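Local coordinates for Ceg4 (PDB 6AOK), which dephosphorylates phosphotyrosine and attenuates eukaryotic MAPK signalling as a Legionella effector, the chain here holding its magnesium-binding HAD-like phosphatase domain, at residues A[92-95]-A[96-100]; A[203-206]-A[207-211]. One frame throughout, in Å; residues are numbered along the deposited sequence.

Contact 1. Residues A[92-95]-A[96-100]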
ATOM      1  N   GLU A  92     -13.331   1.971   0.634  1.00 18.03           N
ATOM      2  CA  GLU A  92     -12.762   3.306   0.806  1.00 18.13           C
ATOM      3  C   GLU A  92     -11.285   3.297   0.424  1.00 16.39           C
ATOM      4  O   GLU A  92     -10.809   4.197  -0.286  1.00 16.28           O
ATOM      5  CB  GLU A  92     -12.936   3.793   2.241  1.00 21.85           C
ATOM      6  CG  GLU A  92     -14.383   4.077   2.687  1.00 27.27           C
ATOM      7  CD  GLU A  92     -15.116   2.827   3.149  1.00 30.27           C
ATOM      8  OE1 GLU A  92     -14.598   1.693   3.022  1.00 27.35           O
ATOM      9  OE2 GLU A  92     -16.246   2.987   3.657  1.00 34.72           O
ATOM     10  N   ALA A  93     -10.552   2.271   0.833  1.00 15.25           N
ATOM     11  CA  ALA A  93      -9.145   2.212   0.431  1.00 14.62           C
ATOM     12  C   ALA A  93      -9.008   2.064  -1.079  1.00 16.74           C
ATOM     13  O   ALA A  93      -8.126   2.683  -1.697  1.00 16.33           O
ATOM     14  CB  ALA A  93      -8.437   1.057   1.126  1.00 13.48           C
ATOM     15  N   VAL A  94      -9.852   1.215  -1.684  1.00 17.93           N
ATOM     16  CA  VAL A  94      -9.858   1.072  -3.144  1.00 17.31           C
ATOM     17  C   VAL A  94     -10.050   2.425  -3.819  1.00 16.55           C
ATOM     18  O   VAL A  94      -9.327   2.773  -4.755  1.00 15.67           O
ATOM     19  CB  VAL A  94     -10.947   0.074  -3.570  1.00 19.10           C
ATOM     20  CG1 VAL A  94     -11.224   0.195  -5.073  1.00 19.06           C
ATOM     21  CG2 VAL A  94     -10.523  -1.346  -3.208  1.00 13.41           C
ATOM     22  N   ALA A  95     -11.034   3.213  -3.363  1.00 18.52           N
ATOM     23  CA  ALA A  95     -11.266   4.510  -3.996  1.00 19.33           C
ATOM     24  C   ALA A  95     -10.064   5.446  -3.814  1.00 19.14           C
ATOM     25  O   ALA A  95      -9.719   6.225  -4.721  1.00 18.08           O
ATOM     26  CB  ALA A  95     -12.544   5.157  -3.441  1.00 20.23           C
ATOM     27  N   PHE A  96      -9.445   5.422  -2.638  1.00 15.70           N
ATOM     28  CA  PHE A  96      -8.256   6.236  -2.408  1.00 15.33           C
ATOM     29  C   PHE A  96      -7.138   5.909  -3.398  1.00 16.29           C
ATOM     30  O   PHE A  96      -6.573   6.817  -4.037  1.00 16.14           O
ATOM     31  CB  PHE A  96      -7.737   6.018  -0.995  1.00 15.70           C
ATOM     32  CG  PHE A  96      -6.488   6.798  -0.680  1.00 14.38           C
ATOM     33  CD1 PHE A  96      -6.552   8.107  -0.241  1.00 15.61           C
ATOM     34  CD2 PHE A  96      -5.230   6.197  -0.809  1.00 16.49           C
ATOM     35  CE1 PHE A  96      -5.366   8.796   0.083  1.00 20.51           C
ATOM     36  CE2 PHE A  96      -4.093   6.877  -0.534  1.00 17.09           C
ATOM     37  CZ  PHE A  96      -4.151   8.174  -0.070  1.00 18.15           C
ATOM     38  N   PHE A  97      -6.804   4.615  -3.538  1.00 14.74           N
ATOM     39  CA  PHE A  97      -5.735   4.229  -4.456  1.00 14.21           C
ATOM     40  C   PHE A  97      -6.078   4.468  -5.916  1.00 14.64           C
ATOM     41  O   PHE A  97      -5.184   4.811  -6.693  1.00 14.90           O
ATOM     42  CB  PHE A  97      -5.330   2.775  -4.187  1.00 13.83           C
ATOM     43  CG  PHE A  97      -4.524   2.685  -2.950  1.00 16.87           C
ATOM     44  CD1 PHE A  97      -3.217   3.151  -2.950  1.00 17.34           C
ATOM     45  CD2 PHE A  97      -5.087   2.295  -1.754  1.00 18.38           C
ATOM     46  CE1 PHE A  97      -2.464   3.164  -1.787  1.00 17.73           C
ATOM     47  CE2 PHE A  97      -4.339   2.311  -0.558  1.00 19.81           C
ATOM     48  CZ  PHE A  97      -3.017   2.756  -0.585  1.00 19.92           C
ATOM     49  N   HIS A  98      -7.344   4.334  -6.331  1.00 14.85           N
ATOM     50  CA  HIS A  98      -7.656   4.751  -7.691  1.00 19.28           C
ATOM     51  C   HIS A  98      -7.350   6.231  -7.870  1.00 22.62           C
ATOM     52  O   HIS A  98      -6.847   6.646  -8.914  1.00 23.65           O
ATOM     53  CB  HIS A  98      -9.129   4.484  -8.055  1.00 21.11           C
ATOM     54  CG  HIS A  98      -9.412   3.062  -8.459  1.00 20.73           C
ATOM     55  ND1 HIS A  98      -8.694   2.401  -9.439  1.00 22.00           N
ATOM     56  CD2 HIS A  98     -10.321   2.169  -7.990  1.00 21.25           C
ATOM     57  CE1 HIS A  98      -9.156   1.165  -9.564  1.00 22.13           C
ATOM     58  NE2 HIS A  98     -10.162   1.008  -8.714  1.00 22.54           N
ATOM     59  N   GLU A  99      -7.641   7.047  -6.873  1.00 18.56           N
ATOM     60  CA  GLU A  99      -7.333   8.464  -7.027  1.00 25.18           C
ATOM     61  C   GLU A  99      -5.816   8.709  -7.067  1.00 23.32           C
ATOM     62  O   GLU A  99      -5.307   9.433  -7.935  1.00 23.99           O
ATOM     63  CB  GLU A  99      -7.962   9.250  -5.892  1.00 30.67           C
ATOM     64  CG  GLU A  99      -7.591  10.685  -5.943  1.00 37.78           C
ATOM     65  CD  GLU A  99      -8.356  11.414  -7.021  1.00 45.09           C
ATOM     66  OE1 GLU A  99      -9.506  11.021  -7.350  1.00 47.58           O
ATOM     67  OE2 GLU A  99      -7.795  12.388  -7.546  1.00 49.35           O
ATOM     68  N   VAL A 100      -5.069   8.121  -6.140  1.00 19.46           N
ATOM     69  CA  VAL A 100      -3.682   8.555  -6.067  1.00 22.87           C
ATOM     70  C   VAL A 100      -2.812   7.879  -7.125  1.00 22.43           C
ATOM     71  O   VAL A 100      -1.763   8.427  -7.501  1.00 22.82           O
ATOM     72  CB  VAL A 100      -3.096   8.340  -4.661  1.00 19.10           C
ATOM     73  CG1 VAL A 100      -3.806   9.272  -3.634  1.00 20.40           C
ATOM     74  CG2 VAL A 100      -3.163   6.865  -4.224  1.00 16.27           C
TER

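Contact 2. Residues A[203-206]-A[207-211]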
ATOM      1  N   GLN A 203     -11.497  10.006   4.280  1.00 21.75           N
ATOM      2  CA  GLN A 203     -11.014  11.327   4.667  1.00 25.19           C
ATOM      3  C   GLN A 203      -9.673  11.648   4.008  1.00 22.57           C
ATOM      4  O   GLN A 203      -9.448  12.791   3.585  1.00 21.82           O
ATOM      5  CB  GLN A 203     -10.888  11.420   6.182  1.00 28.48           C
ATOM      6  CG  GLN A 203     -10.398  12.787   6.659  1.00 34.74           C
ATOM      7  CD  GLN A 203     -11.412  13.919   6.376  1.00 40.15           C
ATOM      8  OE1 GLN A 203     -11.100  14.911   5.696  1.00 42.91           O
ATOM      9  NE2 GLN A 203     -12.628  13.757   6.888  1.00 40.73           N
ATOM     10  N   TYR A 204      -8.764  10.664   3.928  1.00 22.28           N
ATOM     11  CA  TYR A 204      -7.455  10.927   3.316  1.00 21.04           C
ATOM     12  C   TYR A 204      -7.619  11.225   1.836  1.00 20.69           C
ATOM     13  O   TYR A 204      -6.930  12.090   1.304  1.00 20.17           O
ATOM     14  CB  TYR A 204      -6.479   9.758   3.496  1.00 17.82           C
ATOM     15  CG  TYR A 204      -6.481   9.166   4.893  1.00 18.63           C
ATOM     16  CD1 TYR A 204      -6.740   9.945   6.002  1.00 23.09           C
ATOM     17  CD2 TYR A 204      -6.246   7.827   5.086  1.00 18.19           C
ATOM     18  CE1 TYR A 204      -6.788   9.384   7.274  1.00 26.16           C
ATOM     19  CE2 TYR A 204      -6.265   7.271   6.343  1.00 19.96           C
ATOM     20  CZ  TYR A 204      -6.551   8.024   7.419  1.00 23.94           C
ATOM     21  OH  TYR A 204      -6.606   7.440   8.671  1.00 25.42           O
ATOM     22  N   LEU A 205      -8.562  10.545   1.176  1.00 18.95           N
ATOM     23  CA  LEU A 205      -8.924  10.859  -0.214  1.00 20.19           C
ATOM     24  C   LEU A 205      -9.394  12.303  -0.376  1.00 25.58           C
ATOM     25  O   LEU A 205      -8.986  13.010  -1.311  1.00 24.59           O
ATOM     26  CB  LEU A 205     -10.037   9.920  -0.669  1.00 21.02           C
ATOM     27  CG  LEU A 205     -10.635  10.228  -2.053  1.00 23.76           C
ATOM     28  CD1 LEU A 205      -9.514  10.066  -3.011  1.00 22.38           C
ATOM     29  CD2 LEU A 205     -11.750   9.269  -2.383  1.00 25.86           C
ATOM     30  N   GLU A 206     -10.326  12.738   0.484  1.00 26.91           N
ATOM     31  CA  GLU A 206     -10.800  14.113   0.421  1.00 29.17           C
ATOM     32  C   GLU A 206      -9.659  15.092   0.665  1.00 29.43           C
ATOM     33  O   GLU A 206      -9.527  16.096  -0.043  1.00 25.59           O
ATOM     34  CB  GLU A 206     -11.911  14.318   1.450  1.00 34.80           C
ATOM     35  CG  GLU A 206     -12.037  15.766   1.915  1.00 42.66           C
ATOM     36  CD  GLU A 206     -13.269  16.070   2.796  1.00 48.20           C
ATOM     37  OE1 GLU A 206     -13.095  16.773   3.818  1.00 50.04           O
ATOM     38  OE2 GLU A 206     -14.394  15.618   2.468  1.00 51.00           O
ATOM     39  N   ASP A 207      -8.799  14.801   1.647  1.00 24.53           N
ATOM     40  CA  ASP A 207      -7.701  15.709   1.934  1.00 26.02           C
ATOM     41  C   ASP A 207      -6.698  15.754   0.791  1.00 27.34           C
ATOM     42  O   ASP A 207      -6.165  16.824   0.495  1.00 27.60           O
ATOM     43  CB  ASP A 207      -7.008  15.310   3.234  1.00 28.14           C
ATOM     44  CG  ASP A 207      -7.913  15.506   4.440  1.00 32.18           C
ATOM     45  OD1 ASP A 207      -8.975  16.165   4.291  1.00 32.77           O
ATOM     46  OD2 ASP A 207      -7.565  14.991   5.533  1.00 33.41           O
ATOM     47  N   VAL A 208      -6.479  14.638   0.088  1.00 28.50           N
ATOM     48  CA  VAL A 208      -5.565  14.698  -1.047  1.00 27.89           C
ATOM     49  C   VAL A 208      -6.205  15.412  -2.225  1.00 29.60           C
ATOM     50  O   VAL A 208      -5.562  16.248  -2.861  1.00 32.72           O
ATOM     51  CB  VAL A 208      -5.058  13.292  -1.405  1.00 29.08           C
ATOM     52  CG1 VAL A 208      -4.280  13.322  -2.708  1.00 31.03           C
ATOM     53  CG2 VAL A 208      -4.148  12.866  -0.378  1.00 23.93           C
ATOM     54  N   ARG A 209      -7.496  15.162  -2.503  1.00 27.58           N
ATOM     55  CA  ARG A 209      -8.157  15.874  -3.578  1.00 31.48           C
ATOM     56  C   ARG A 209      -8.297  17.367  -3.295  1.00 33.41           C
ATOM     57  O   ARG A 209      -8.387  18.165  -4.234  1.00 33.50           O
ATOM     58  CB  ARG A 209      -9.531  15.277  -3.850  1.00 33.89           C
ATOM     59  CG  ARG A 209      -9.494  14.255  -4.909  1.00 36.98           C
ATOM     60  CD  ARG A 209     -10.623  13.301  -4.791  1.00 40.26           C
ATOM     61  NE  ARG A 209     -11.891  13.935  -5.052  1.00 48.34           N
ATOM     62  CZ  ARG A 209     -13.031  13.269  -5.202  1.00 53.78           C
ATOM     63  NH1 ARG A 209     -13.041  11.939  -5.099  1.00 53.08           N
ATOM     64  NH2 ARG A 209     -14.163  13.934  -5.456  1.00 57.88           N
ATOM     65  N   GLU A 210      -8.350  17.765  -2.038  1.00 32.15           N
ATOM     66  CA  GLU A 210      -8.417  19.193  -1.758  1.00 36.42           C
ATOM     67  C   GLU A 210      -7.184  19.922  -2.297  1.00 36.41           C
ATOM     68  O   GLU A 210      -7.291  21.084  -2.714  1.00 32.82           O
ATOM     69  CB  GLU A 210      -8.575  19.408  -0.252  1.00 39.76           C
ATOM     70  CG  GLU A 210      -8.709  20.833   0.196  1.00 49.58           C
ATOM     71  CD  GLU A 210      -8.691  20.969   1.726  1.00 54.11           C
ATOM     72  OE1 GLU A 210      -8.606  19.923   2.420  1.00 52.01           O
ATOM     73  OE2 GLU A 210      -8.783  22.127   2.224  1.00 57.89           O
HETATM   74  N   MSE A 211      -6.024  19.256  -2.352  1.00 34.48           N
HETATM   75  CA  MSE A 211      -4.790  19.895  -2.824  0.50 37.50           C
HETATM   76  C   MSE A 211      -4.678  20.076  -4.339  1.00 39.54           C
HETATM   77  O   MSE A 211      -3.893  20.887  -4.818  1.00 41.67           O
HETATM   78  CB  MSE A 211      -3.587  19.104  -2.332  0.50 36.13           C
HETATM   79  CG  MSE A 211      -3.411  19.189  -0.848  0.50 36.77           C
HETATM   80 SE   MSE A 211      -1.881  18.138  -0.271  0.50 35.18          SE
HETATM   81  CE  MSE A 211      -0.528  19.027  -1.354  0.50 36.60           C
TER
HETATM   82  O   HOH W   1     -11.031  18.464   4.036  0.58 35.80           O

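Contact 1. Residues A[92-95]-A[96-100]
Phe-97 N donates to Ala-93 O at 3.0 Å, and His-98 N to Val-94 O at the same 3.0 Å. Phe-96 N to Glu-92 O and Glu-99 N to Ala-95 O complete the set of backbone bonds that each span four residues. On the outer flank the imidazole of His-98 leans back over the preceding turn. Its CG stands beside its own backbone N (chi1 -81°), which brings CD2 to 3.6 Å from Val-94 CG1, the two side chains lying alongside each other and pointing the same way. CD2 also comes within 3.4 Å of Val-94 O, approaching obliquely. ND1 of the ring is hydrogen-bonded to Glu-132, and Phe-128 stacks on the imidazole, so the group is held from several directions.

This is helix 91-100 of the HAD-like alpha/beta domain, packed against the central parallel sheet. Phe-97 points its ring to that side, meeting Val-108 of strand 106-111 and, edge-to-face, Phe-123. Ala-93 O sits at the ring's edge, near its plane, 3.1 Å from CD2 of Phe-97. The neighbouring Phe-96 extends the aromatic patch: its CD2 lies 3.9 Å above the centre of the Phe-97 ring, while Val-100 CG1 packs over a face of the Phe-96 ring, toward its rim. Trp-201 meets both phenylalanines, and Tyr-204 touches Phe-96 from helix 201-211.

Contact 2. Residues A[203-206]-A[207-211]
Leu-205 and Arg-209 touch through their aliphatic parts on a fairly open flank, Leu-205 CD1 lying 3.9 Å from Arg-209 CD where the two chains pass at a slant. Behind them Arg-209 N is hydrogen-bonded to Leu-205 O at 2.9 Å, with an N-H...O angle of 168°. The tight part is the buried side formed by Tyr-204 and Val-208. There Val-208 N reaches Tyr-204 O, also at 2.9 Å, and Val-208 CG2, placed beside the backbone N because CG1 takes the anti position (chi1 171°), comes to 3.3 Å from Tyr-204 O.

The character changes around Glu-206 and Asp-207, where acidic groups gather and water takes part. The carboxylates of these two residues are turned 61° apart, with Glu-206 OE1 and Asp-207 OD1 separated by 4.2 Å. Water 1 bridges the two oxygens, donating to Glu-206 OE1 at 2.7 Å and, over a longer 3.1 Å, to Asp-207 OD1, although it cannot serve every acceptor around it at once. This bridge probably eases the repulsion between like charges. Beneath the carboxylate, Asp-207 N is bonded to Gln-203 O.

Helix 201-211, the last of the HAD-like alpha/beta domain, packs beside helix 91-100, where Phe-96 and Glu-99 meet Leu-205, and against strand 161-165, whose Tyr-163 and Leu-165 receive Val-208 and Tyr-204 respectively.

Contact 1 comes first along the chain and contact 2 closes the domain near its C-terminal end, with most of the parallel sheet's strands built in between. Even so, their centres lie 11 Å apart, because helices 91-100 and 201-211 are neighbours on the same side of the chain's centre. They touch directly, for instance where Glu-99 OE1 packs 3.6 Å from Arg-209 CD. Each also meets the sheet: helix 91-100 at strand 106-111, helix 201-211 at strand 161-165, the two strands that flank 13-17. The side chain of magnesium-binding Asp-18, just after that central strand, is about 9 Å from that of Phe-97. The two helices thus form one layer on the sheet, near the metal site without touching it.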